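Local coordinates for protein A151R (African swine fever virus Georgia 2007/1, PDB 7CMA) that is a viral non-structural protein that binds a zinc ion through a histidine and three cysteines, its biochemical role not firmly established, at residues 12-17 against 79-84; 20-25 against 71-76; 105-110 against 137-142; 111-116 against 142-147. All blocks are in the same frame, centred on the assembly; numbering follows the deposited sequence.

Following the chain from its N terminus, the long helix 3-28 comes first and supplies one side of both early contacts. Contact 2 (20-25 with 71-76) closes a loop holding four antiparallel strands, and contact 1 (12-17 with 79-84) closes a wider loop around it; they touch through I21, I79 and I83 and pair helix 3-28 with helix 72-84. Contacts 3 and 4 each close a later loop and cross, their segments alternating along the chain: 105-110, 111-116, 137-142, 142-147. Sharing C142 and one zinc ion, they tie strand 107-109 and the loop after it to the loop carrying 137-147. Segment 142-147 then runs back to the helices, where Y146 meets C20 and E24.

Contact 1 of 4, residues 12-17 against 79-84; sequences LHKEKL and IYNWII
K14 lays its aliphatic chain over one face of the Y80 ring, crossing the tyrosine side chain at about a right angle. Its CG sits 3.9 Å from the centroid of the Y80 ring, only 20° off the ring normal, a CH-pi contact in which the lysine methylenes rather than the ammonium do the touching. CB of K14 reaches the phenol end, 3.5 Å from Y80 OH. With CG of K14 trans to its backbone N (chi1 163°) and the next two torsions extended, the chain runs on across the ring, and NZ finishes 4.1 Å from OD1 of N81, near but not bonded. On the other face of the ring lies CB of I84, one turn further along the same helix. These are helices 3-28 and 72-84, whose short segments cross at 130° with axes 10.7 Å apart, a wide spacing that a large flat residue such as Y80 can bridge. L17 meets the ring in its plane, CD2 being 3.9 Å from Y80 CD1, and the same methyl faces I83 CD1 at 4.4 Å. H13 adds a looser touch from CD2 near the ring edge. I18 also packs on Y80, while the helix 3-28 side bearing L12 and E15 meets the second subunit.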
# COMPACT_ATOMS: atom_id res chain seq x y z
N LEU A 12 3.34 -1.40 -10.45
CA LEU A 12 2.51 -2.26 -9.57
C LEU A 12 1.04 -1.81 -9.66
O LEU A 12 0.18 -2.69 -9.81
CB LEU A 12 3.03 -2.18 -8.13
CG LEU A 12 2.20 -2.95 -7.11
CD1 LEU A 12 2.19 -4.44 -7.44
CD2 LEU A 12 2.70 -2.71 -5.70
N HIS A 13 0.78 -0.51 -9.54
CA HIS A 13 -0.58 0.06 -9.74
C HIS A 13 -1.14 -0.38 -11.10
O HIS A 13 -2.26 -0.91 -11.12
CB HIS A 13 -0.56 1.59 -9.59
CG HIS A 13 -1.82 2.25 -10.05
ND1 HIS A 13 -2.96 2.30 -9.26
CD2 HIS A 13 -2.14 2.87 -11.21
CE1 HIS A 13 -3.91 2.96 -9.90
NE2 HIS A 13 -3.43 3.30 -11.11
N LYS A 14 -0.32 -0.28 -12.15
CA LYS A 14 -0.69 -0.72 -13.53
C LYS A 14 -1.12 -2.19 -13.49
O LYS A 14 -2.21 -2.51 -14.00
CB LYS A 14 0.48 -0.51 -14.49
CG LYS A 14 0.39 -1.28 -15.80
CD LYS A 14 1.54 -1.01 -16.74
CE LYS A 14 1.30 -1.54 -18.14
NZ LYS A 14 1.76 -0.58 -19.17
N GLU A 15 -0.24 -3.07 -13.01
CA GLU A 15 -0.50 -4.54 -13.00
C GLU A 15 -1.81 -4.82 -12.26
O GLU A 15 -2.59 -5.65 -12.74
CB GLU A 15 0.68 -5.29 -12.38
CG GLU A 15 0.83 -6.71 -12.92
CD GLU A 15 1.12 -6.80 -14.41
OE1 GLU A 15 1.61 -5.81 -14.99
OE2 GLU A 15 0.83 -7.87 -14.99
N LYS A 16 -2.07 -4.09 -11.17
CA LYS A 16 -3.25 -4.34 -10.30
C LYS A 16 -4.51 -3.81 -11.00
O LYS A 16 -5.51 -4.52 -10.99
CB LYS A 16 -3.06 -3.70 -8.92
CG LYS A 16 -2.10 -4.44 -7.99
CD LYS A 16 -2.44 -4.30 -6.52
CE LYS A 16 -1.47 -3.42 -5.76
NZ LYS A 16 -1.52 -2.01 -6.23
N LEU A 17 -4.43 -2.65 -11.64
CA LEU A 17 -5.60 -2.01 -12.30
C LEU A 17 -5.97 -2.80 -13.56
O LEU A 17 -7.14 -3.15 -13.70
CB LEU A 17 -5.28 -0.54 -12.63
CG LEU A 17 -6.44 0.27 -13.20
CD1 LEU A 17 -7.73 0.05 -12.41
CD2 LEU A 17 -6.09 1.75 -13.25
N ILE A 79 -7.27 -0.14 -22.14
CA ILE A 79 -8.15 0.68 -21.26
C ILE A 79 -7.30 1.38 -20.19
O ILE A 79 -7.52 2.59 -19.98
CB ILE A 79 -9.28 -0.17 -20.65
CG1 ILE A 79 -10.24 -0.69 -21.73
CG2 ILE A 79 -10.03 0.62 -19.58
CD1 ILE A 79 -11.29 -1.63 -21.22
N TYR A 80 -6.28 0.70 -19.64
CA TYR A 80 -5.34 1.33 -18.66
C TYR A 80 -4.56 2.46 -19.34
O TYR A 80 -4.37 3.51 -18.73
CB TYR A 80 -4.36 0.31 -18.08
CG TYR A 80 -3.20 0.93 -17.35
CD1 TYR A 80 -3.34 1.36 -16.04
CD2 TYR A 80 -2.01 1.21 -17.99
CE1 TYR A 80 -2.31 2.01 -15.37
CE2 TYR A 80 -0.95 1.81 -17.33
CZ TYR A 80 -1.11 2.23 -16.02
OH TYR A 80 -0.07 2.84 -15.37
N ASN A 81 -4.10 2.23 -20.57
CA ASN A 81 -3.27 3.21 -21.33
C ASN A 81 -4.10 4.48 -21.57
O ASN A 81 -3.57 5.58 -21.34
CB ASN A 81 -2.71 2.61 -22.62
CG ASN A 81 -1.55 1.68 -22.36
OD1 ASN A 81 -0.90 1.75 -21.32
ND2 ASN A 81 -1.29 0.78 -23.30
N TRP A 82 -5.41 4.32 -21.79
CA TRP A 82 -6.38 5.44 -21.93
C TRP A 82 -6.53 6.18 -20.59
O TRP A 82 -6.54 7.42 -20.59
CB TRP A 82 -7.73 4.92 -22.46
CG TRP A 82 -8.84 5.92 -22.44
CD1 TRP A 82 -9.08 6.90 -23.36
CD2 TRP A 82 -9.95 5.96 -21.53
NE1 TRP A 82 -10.22 7.59 -23.04
CE2 TRP A 82 -10.79 7.01 -21.94
CE3 TRP A 82 -10.30 5.24 -20.38
CZ2 TRP A 82 -11.95 7.36 -21.25
CZ3 TRP A 82 -11.45 5.57 -19.71
CH2 TRP A 82 -12.25 6.63 -20.12
N ILE A 83 -6.68 5.43 -19.49
CA ILE A 83 -6.89 6.02 -18.14
C ILE A 83 -5.67 6.86 -17.77
O ILE A 83 -5.85 8.02 -17.36
CB ILE A 83 -7.17 4.93 -17.08
CG1 ILE A 83 -8.59 4.37 -17.20
CG2 ILE A 83 -6.89 5.47 -15.69
CD1 ILE A 83 -8.80 3.06 -16.47
N ILE A 84 -4.47 6.27 -17.84
CA ILE A 84 -3.25 6.80 -17.17
C ILE A 84 -2.82 8.11 -17.85
O ILE A 84 -2.12 8.91 -17.19
CB ILE A 84 -2.12 5.75 -17.16
CG1 ILE A 84 -1.09 6.05 -16.06
CG2 ILE A 84 -1.47 5.65 -18.53
CD1 ILE A 84 -1.69 6.16 -14.67

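Contact 2 of 4, residues 20-25 against 71-76; sequences CIYHEL and TSKNIA
A76 turns its methyl toward I21 and Y22, in the apolar part of the contact. A76 CB lies 3.9 Å from I21 CG2 and also touches the backbone N of Y22. A residue this small lets the two backbones come together, with the CA atoms of Y22 and A76 5.2 Å apart. I21 presents CG2, the branch set trans to its own N, while its CD1 reaches the carbonyl oxygen of A76. Further along, L25 crosses I75 at about a right angle, CD1 of L25 resting 3.8 Å from I75 CG2. Helices 3-28 and 72-84 pack against each other here, nearer antiparallel than parallel, their segments at 130° with axes 8.4 Å apart, and I31 of strand 30-35 packs against I21 and L25.

The aromatic contribution comes from Y22. Its CG is trans to the backbone N (chi1 168°), and the ring lies beside the first turn of helix 72-84, with CE1 of Y22 3.7 Å from S72 CB. The backbone N of K73 comes to the ring edge, near its plane, and the K73 methylenes cross the tyrosine at about a right angle, CD approaching both CD1 and CG.

The polar groups lie at the helix start and along the flanks. T71 is the N-cap of helix 72-84: its OG1 accepts from N74 N at 3.1 Å, an amide in the first turn, which has no helical carbonyl four residues back to bond to. The buried hydroxyl of S72 is bonded to E26 and Y50, and the K73 ammonium forms a salt bridge with E19.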
# COMPACT_ATOMS: atom_id res chain seq x y z
N CYS A 20 -7.65 -5.97 -12.36
CA CYS A 20 -9.03 -5.57 -11.97
C CYS A 20 -9.91 -5.44 -13.22
O CYS A 20 -11.00 -6.05 -13.25
CB CYS A 20 -9.02 -4.26 -11.19
SG CYS A 20 -10.61 -3.88 -10.42
N ILE A 21 -9.45 -4.69 -14.22
CA ILE A 21 -10.23 -4.46 -15.48
C ILE A 21 -10.43 -5.81 -16.18
O ILE A 21 -11.56 -6.07 -16.64
CB ILE A 21 -9.54 -3.43 -16.40
CG1 ILE A 21 -9.40 -2.08 -15.70
CG2 ILE A 21 -10.28 -3.32 -17.72
CD1 ILE A 21 -8.48 -1.12 -16.41
N TYR A 22 -9.36 -6.60 -16.31
CA TYR A 22 -9.38 -7.93 -16.96
C TYR A 22 -10.53 -8.75 -16.38
O TYR A 22 -11.33 -9.32 -17.16
CB TYR A 22 -8.04 -8.65 -16.80
CG TYR A 22 -8.06 -10.11 -17.18
CD1 TYR A 22 -8.13 -10.49 -18.51
CD2 TYR A 22 -8.10 -11.10 -16.22
CE1 TYR A 22 -8.18 -11.83 -18.87
CE2 TYR A 22 -8.17 -12.44 -16.56
CZ TYR A 22 -8.18 -12.81 -17.90
OH TYR A 22 -8.22 -14.13 -18.26
N HIS A 23 -10.59 -8.84 -15.06
CA HIS A 23 -11.58 -9.68 -14.33
C HIS A 23 -12.99 -9.12 -14.56
O HIS A 23 -13.88 -9.92 -14.89
CB HIS A 23 -11.22 -9.76 -12.84
CG HIS A 23 -10.03 -10.61 -12.56
ND1 HIS A 23 -9.75 -11.76 -13.29
CD2 HIS A 23 -9.02 -10.48 -11.67
CE1 HIS A 23 -8.63 -12.29 -12.85
NE2 HIS A 23 -8.16 -11.53 -11.86
N GLU A 24 -13.13 -7.79 -14.53
CA GLU A 24 -14.43 -7.10 -14.75
C GLU A 24 -14.94 -7.40 -16.16
O GLU A 24 -16.11 -7.79 -16.29
CB GLU A 24 -14.29 -5.59 -14.50
CG GLU A 24 -14.35 -5.22 -13.03
CD GLU A 24 -15.69 -5.50 -12.36
OE1 GLU A 24 -16.69 -5.59 -13.08
OE2 GLU A 24 -15.71 -5.66 -11.13
N LEU A 25 -14.04 -7.37 -17.15
CA LEU A 25 -14.37 -7.66 -18.57
C LEU A 25 -14.75 -9.14 -18.72
O LEU A 25 -15.69 -9.43 -19.49
CB LEU A 25 -13.19 -7.30 -19.47
CG LEU A 25 -13.40 -6.10 -20.39
CD1 LEU A 25 -12.38 -6.10 -21.52
CD2 LEU A 25 -14.81 -6.09 -20.96
N THR A 71 -7.73 -10.09 -27.04
CA THR A 71 -7.99 -10.80 -25.76
C THR A 71 -8.47 -9.79 -24.72
O THR A 71 -8.03 -8.63 -24.78
CB THR A 71 -6.72 -11.52 -25.29
OG1 THR A 71 -5.74 -10.51 -25.02
CG2 THR A 71 -6.18 -12.50 -26.30
N SER A 72 -9.15 -10.28 -23.68
CA SER A 72 -9.58 -9.49 -22.49
C SER A 72 -8.37 -8.80 -21.85
O SER A 72 -8.52 -7.65 -21.41
CB SER A 72 -10.29 -10.36 -21.50
OG SER A 72 -11.41 -11.00 -22.11
N LYS A 73 -7.23 -9.49 -21.76
CA LYS A 73 -6.00 -8.95 -21.11
C LYS A 73 -5.45 -7.80 -21.95
O LYS A 73 -5.05 -6.77 -21.36
CB LYS A 73 -4.95 -10.04 -20.92
CG LYS A 73 -3.80 -9.67 -19.99
CD LYS A 73 -4.26 -9.14 -18.63
CE LYS A 73 -3.62 -9.87 -17.47
NZ LYS A 73 -3.56 -9.01 -16.26
N ASN A 74 -5.44 -7.95 -23.27
CA ASN A 74 -4.91 -6.91 -24.19
C ASN A 74 -5.85 -5.71 -24.17
O ASN A 74 -5.34 -4.58 -24.27
CB ASN A 74 -4.69 -7.45 -25.61
CG ASN A 74 -3.31 -8.06 -25.80
OD1 ASN A 74 -2.35 -7.64 -25.16
ND2 ASN A 74 -3.22 -9.08 -26.63
N ILE A 75 -7.16 -5.93 -24.07
CA ILE A 75 -8.15 -4.82 -23.99
C ILE A 75 -7.97 -4.10 -22.65
O ILE A 75 -7.88 -2.86 -22.67
CB ILE A 75 -9.59 -5.33 -24.17
CG1 ILE A 75 -9.72 -6.21 -25.43
CG2 ILE A 75 -10.57 -4.17 -24.18
CD1 ILE A 75 -11.02 -6.03 -26.18
N ALA A 76 -7.80 -4.85 -21.56
CA ALA A 76 -7.55 -4.29 -20.22
C ALA A 76 -6.36 -3.32 -20.28
O ALA A 76 -6.45 -2.25 -19.64
CB ALA A 76 -7.30 -5.39 -19.23

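Contact 3 of 4, residues 105-110 against 137-142; sequences NDLYHT and IWCTKC. With ZN (zinc ion), chain C.
A zinc site of three cysteines and one histidine is built here from both segments, with H109 at the end of strand 107-109 and a C139-x-x-C142 knuckle from the loop 137-142. The zinc ion is bound by H109 ND1 at 2.2 Å, C139 SG at 2.4 Å and C142 SG at 2.3 Å; C116 supplies the fourth ligand. An imidazole and soft thiolate sulfurs suit this metal well. C139 holds SG trans to its backbone N (chi1 171°), which carries the sulfur to the zinc ion. The far nitrogen of the histidine, NE2, is hydrogen-bonded to the carbonyl oxygen of E104, which fixes the turn of the ring and leaves ND1 for the metal. C139 SG also takes weak bonds from the amides of K141 and C142, and C142 SG a weak one from T110 N; such N-H groups probably temper the negative charge on the sulfurs.

The backbones meet at a single bridge of parallel type, Y108 with W138. Y108 N donates to I137 O at 3.0 Å, and C139 N returns a bond of 3.0 Å to Y108 O. Over one face of the indole lies Y108 CB, 3.7 Å from the centroid of the W138 six-membered ring, while the tyrosine ring turns an edge toward that face with the planes at 56°. L107 adds CB against C139 CB.

Through the bridge the metal loop lies beside outer strand 107-109, and W138 reaches I101 of its sheet neighbour 99-104.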
# COMPACT_ATOMS: atom_id res chain seq x y z
N ASN A 105 -32.01 8.68 4.80
CA ASN A 105 -31.09 9.17 5.85
C ASN A 105 -29.87 9.84 5.20
O ASN A 105 -28.75 9.65 5.71
CB ASN A 105 -30.68 8.05 6.81
CG ASN A 105 -30.57 8.51 8.24
OD1 ASN A 105 -30.52 9.71 8.51
ND2 ASN A 105 -30.54 7.57 9.17
N ASP A 106 -30.11 10.70 4.20
CA ASP A 106 -29.08 11.57 3.57
C ASP A 106 -27.97 10.69 2.97
O ASP A 106 -26.84 11.18 2.83
CB ASP A 106 -28.48 12.55 4.59
CG ASP A 106 -29.38 13.74 4.88
OD1 ASP A 106 -30.30 14.00 4.07
OD2 ASP A 106 -29.17 14.38 5.92
N LEU A 107 -28.30 9.44 2.64
CA LEU A 107 -27.38 8.50 1.95
C LEU A 107 -28.13 7.80 0.81
O LEU A 107 -29.37 7.69 0.90
CB LEU A 107 -26.84 7.50 2.97
CG LEU A 107 -25.71 8.02 3.86
CD1 LEU A 107 -25.34 6.99 4.92
CD2 LEU A 107 -24.49 8.40 3.04
N TYR A 108 -27.43 7.46 -0.27
CA TYR A 108 -27.98 6.67 -1.40
C TYR A 108 -27.53 5.21 -1.24
O TYR A 108 -26.40 5.00 -0.77
CB TYR A 108 -27.54 7.28 -2.73
CG TYR A 108 -28.18 8.62 -3.04
CD1 TYR A 108 -27.72 9.78 -2.45
CD2 TYR A 108 -29.27 8.71 -3.88
CE1 TYR A 108 -28.33 11.00 -2.68
CE2 TYR A 108 -29.88 9.93 -4.15
CZ TYR A 108 -29.39 11.09 -3.56
OH TYR A 108 -30.02 12.28 -3.78
N HIS A 109 -28.46 4.28 -1.48
CA HIS A 109 -28.19 2.86 -1.14
C HIS A 109 -28.32 1.92 -2.32
O HIS A 109 -29.18 2.15 -3.18
CB HIS A 109 -29.17 2.40 -0.05
CG HIS A 109 -29.21 3.23 1.18
ND1 HIS A 109 -28.53 2.89 2.33
CD2 HIS A 109 -29.88 4.37 1.48
CE1 HIS A 109 -28.75 3.78 3.26
NE2 HIS A 109 -29.57 4.70 2.76
N THR A 110 -27.48 0.89 -2.35
CA THR A 110 -27.55 -0.18 -3.37
C THR A 110 -28.07 -1.47 -2.72
O THR A 110 -28.51 -2.37 -3.47
CB THR A 110 -26.18 -0.41 -4.02
OG1 THR A 110 -25.24 -0.58 -2.95
CG2 THR A 110 -25.74 0.73 -4.91
N ILE A 137 -21.71 10.54 -1.60
CA ILE A 137 -23.16 10.48 -1.31
C ILE A 137 -23.60 9.03 -1.08
O ILE A 137 -24.77 8.83 -0.77
CB ILE A 137 -23.93 11.12 -2.48
CG1 ILE A 137 -23.89 10.27 -3.75
CG2 ILE A 137 -23.44 12.53 -2.74
CD1 ILE A 137 -24.62 10.89 -4.91
N TRP A 138 -22.68 8.08 -1.17
CA TRP A 138 -23.04 6.64 -1.12
C TRP A 138 -22.86 6.01 0.27
O TRP A 138 -21.82 6.27 0.89
CB TRP A 138 -22.32 5.88 -2.24
CG TRP A 138 -22.82 6.33 -3.57
CD1 TRP A 138 -22.25 7.25 -4.40
CD2 TRP A 138 -24.04 5.93 -4.19
NE1 TRP A 138 -23.03 7.44 -5.51
CE2 TRP A 138 -24.14 6.64 -5.41
CE3 TRP A 138 -25.05 5.03 -3.86
CZ2 TRP A 138 -25.21 6.48 -6.27
CZ3 TRP A 138 -26.11 4.87 -4.72
CH2 TRP A 138 -26.19 5.59 -5.90
N CYS A 139 -23.83 5.21 0.71
CA CYS A 139 -23.80 4.54 2.04
C CYS A 139 -22.61 3.59 2.11
O CYS A 139 -22.52 2.72 1.26
CB CYS A 139 -25.12 3.81 2.26
SG CYS A 139 -25.18 2.72 3.70
N THR A 140 -21.76 3.76 3.13
CA THR A 140 -20.51 2.96 3.22
C THR A 140 -20.79 1.56 3.76
O THR A 140 -19.87 0.74 3.77
CB THR A 140 -19.52 3.66 4.15
OG1 THR A 140 -20.10 3.69 5.45
CG2 THR A 140 -19.18 5.06 3.69
N LYS A 141 -22.02 1.31 4.21
CA LYS A 141 -22.39 -0.01 4.77
C LYS A 141 -22.83 -0.94 3.64
O LYS A 141 -22.47 -2.11 3.70
CB LYS A 141 -23.51 0.15 5.80
CG LYS A 141 -23.23 1.13 6.93
CD LYS A 141 -24.14 0.92 8.11
CE LYS A 141 -25.05 -0.28 7.95
NZ LYS A 141 -25.85 -0.54 9.17
N CYS A 142 -23.58 -0.43 2.67
CA CYS A 142 -24.12 -1.31 1.60
C CYS A 142 -23.41 -1.07 0.27
O CYS A 142 -23.56 -1.90 -0.61
CB CYS A 142 -25.61 -1.10 1.43
SG CYS A 142 -26.11 0.58 0.97
ZN ZN C . -26.97 1.40 2.90

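Contact 4 of 4, residues 111-116 against 142-147; sequences NYNHKC and CTSFYP. With ZN (zinc ion), chain C.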
# COMPACT_ATOMS: atom_id res chain seq x y z
N ASN A 111 -27.84 -1.63 -1.42
CA ASN A 111 -28.17 -2.86 -0.64
C ASN A 111 -27.23 -4.00 -1.07
O ASN A 111 -27.64 -5.16 -0.93
CB ASN A 111 -29.64 -3.26 -0.83
CG ASN A 111 -30.52 -2.84 0.32
OD1 ASN A 111 -30.33 -1.77 0.89
ND2 ASN A 111 -31.48 -3.68 0.69
N TYR A 112 -26.07 -3.67 -1.65
CA TYR A 112 -25.10 -4.69 -2.16
C TYR A 112 -24.48 -5.44 -0.98
O TYR A 112 -24.50 -6.68 -1.00
CB TYR A 112 -24.02 -4.05 -3.03
CG TYR A 112 -24.44 -3.75 -4.45
CD1 TYR A 112 -25.48 -4.43 -5.05
CD2 TYR A 112 -23.81 -2.75 -5.18
CE1 TYR A 112 -25.89 -4.14 -6.34
CE2 TYR A 112 -24.19 -2.47 -6.49
CZ TYR A 112 -25.24 -3.15 -7.06
OH TYR A 112 -25.62 -2.86 -8.34
N ASN A 113 -23.84 -4.73 -0.04
CA ASN A 113 -22.99 -5.35 1.01
C ASN A 113 -23.73 -5.37 2.35
O ASN A 113 -23.13 -5.80 3.34
CB ASN A 113 -21.65 -4.62 1.18
CG ASN A 113 -20.92 -4.43 -0.13
OD1 ASN A 113 -20.45 -3.33 -0.43
ND2 ASN A 113 -20.85 -5.47 -0.95
N HIS A 114 -24.98 -4.91 2.38
CA HIS A 114 -25.81 -4.90 3.61
C HIS A 114 -27.24 -4.55 3.21
O HIS A 114 -27.40 -3.67 2.37
CB HIS A 114 -25.28 -3.90 4.65
CG HIS A 114 -26.00 -3.92 5.95
ND1 HIS A 114 -25.59 -4.71 7.00
CD2 HIS A 114 -27.08 -3.24 6.38
CE1 HIS A 114 -26.40 -4.52 8.03
NE2 HIS A 114 -27.32 -3.63 7.67
N LYS A 115 -28.22 -5.22 3.80
CA LYS A 115 -29.63 -4.93 3.46
C LYS A 115 -30.08 -3.71 4.26
O LYS A 115 -30.75 -3.88 5.29
CB LYS A 115 -30.53 -6.15 3.65
CG LYS A 115 -30.12 -7.15 4.71
CD LYS A 115 -31.31 -7.95 5.20
CE LYS A 115 -32.63 -7.26 4.93
NZ LYS A 115 -33.44 -7.98 3.92
N CYS A 116 -29.69 -2.52 3.80
CA CYS A 116 -30.06 -1.26 4.49
C CYS A 116 -31.54 -0.98 4.25
O CYS A 116 -32.19 -0.46 5.16
CB CYS A 116 -29.22 -0.13 3.91
SG CYS A 116 -27.53 -0.05 4.55
N CYS A 142 -23.58 -0.43 2.67
CA CYS A 142 -24.12 -1.31 1.60
C CYS A 142 -23.41 -1.07 0.27
O CYS A 142 -23.56 -1.90 -0.61
CB CYS A 142 -25.61 -1.10 1.43
SG CYS A 142 -26.11 0.58 0.97
N THR A 143 -22.68 0.04 0.13
CA THR A 143 -22.07 0.36 -1.19
C THR A 143 -20.55 0.45 -1.04
O THR A 143 -20.07 1.34 -0.33
CB THR A 143 -22.73 1.59 -1.83
OG1 THR A 143 -24.14 1.51 -1.66
CG2 THR A 143 -22.38 1.74 -3.29
N SER A 144 -19.84 -0.47 -1.69
CA SER A 144 -18.36 -0.46 -1.65
C SER A 144 -17.82 -0.18 -3.05
O SER A 144 -18.50 -0.50 -4.02
CB SER A 144 -17.82 -1.76 -1.15
OG SER A 144 -18.18 -2.82 -2.03
N PHE A 145 -16.62 0.38 -3.12
CA PHE A 145 -15.99 0.61 -4.43
C PHE A 145 -14.55 0.12 -4.42
O PHE A 145 -13.96 0.07 -3.33
CB PHE A 145 -15.97 2.11 -4.75
CG PHE A 145 -17.29 2.83 -4.86
CD1 PHE A 145 -17.94 2.92 -6.07
CD2 PHE A 145 -17.84 3.46 -3.76
CE1 PHE A 145 -19.15 3.60 -6.17
CE2 PHE A 145 -19.05 4.14 -3.87
CZ PHE A 145 -19.70 4.21 -5.07
N TYR A 146 -14.02 -0.30 -5.57
CA TYR A 146 -12.57 -0.62 -5.73
C TYR A 146 -11.75 0.55 -5.21
O TYR A 146 -12.15 1.71 -5.33
CB TYR A 146 -12.26 -0.93 -7.20
CG TYR A 146 -12.77 -2.26 -7.68
CD1 TYR A 146 -12.25 -3.45 -7.19
CD2 TYR A 146 -13.74 -2.34 -8.67
CE1 TYR A 146 -12.71 -4.67 -7.63
CE2 TYR A 146 -14.21 -3.56 -9.13
CZ TYR A 146 -13.66 -4.73 -8.64
OH TYR A 146 -14.11 -5.93 -9.09
N PRO A 147 -10.57 0.29 -4.60
CA PRO A 147 -9.68 1.38 -4.19
C PRO A 147 -9.29 2.29 -5.37
O PRO A 147 -9.01 3.46 -5.13
CB PRO A 147 -8.45 0.65 -3.62
CG PRO A 147 -8.52 -0.75 -4.22
CD PRO A 147 -9.99 -1.04 -4.39
ZN ZN C . -26.97 1.40 2.90
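S144 OG donates to N113 OD1 at 2.8 Å, the shortest polar bond between the two loops, and reaches the amide oxygen from 23° out of its carbonyl plane. N113 sends its side chain toward the loop 142-147 with CG trans to its carbonyl carbon (chi1 -51°), which places OD1 beside the serine. The same asparagine also holds the other loop by its backbone: N113 N donates to C142 O at 2.9 Å. Here the donor stands 28° out of the carbonyl plane. Asparagine suits the place through its short side chain, whose carbonyl oxygen accepts from the serine; the backbone N-H would be there in almost any residue.

Around C142 the packing is close. Its CB lies 3.3 Å from H114 O and 3.8 Å from C116 SG, two atoms brought to it on either side of the inverse gamma turn centred on K115. C116 brings SG to the zinc ion at 2.3 Å, from the other loop, and completes the set begun by H109 and C139. N111 N makes a weak bond to C142 SG at 3.7 Å, while the N111 side-chain nitrogen ND2 is held by I117 O.

Two cysteines on separate loops thus share one metal, which crosslinks 111-116 to 142-147 where neither has regular helix or strand. The weak bond from N111 N would be expected to add slightly to the stabilisation of the C142 thiolate.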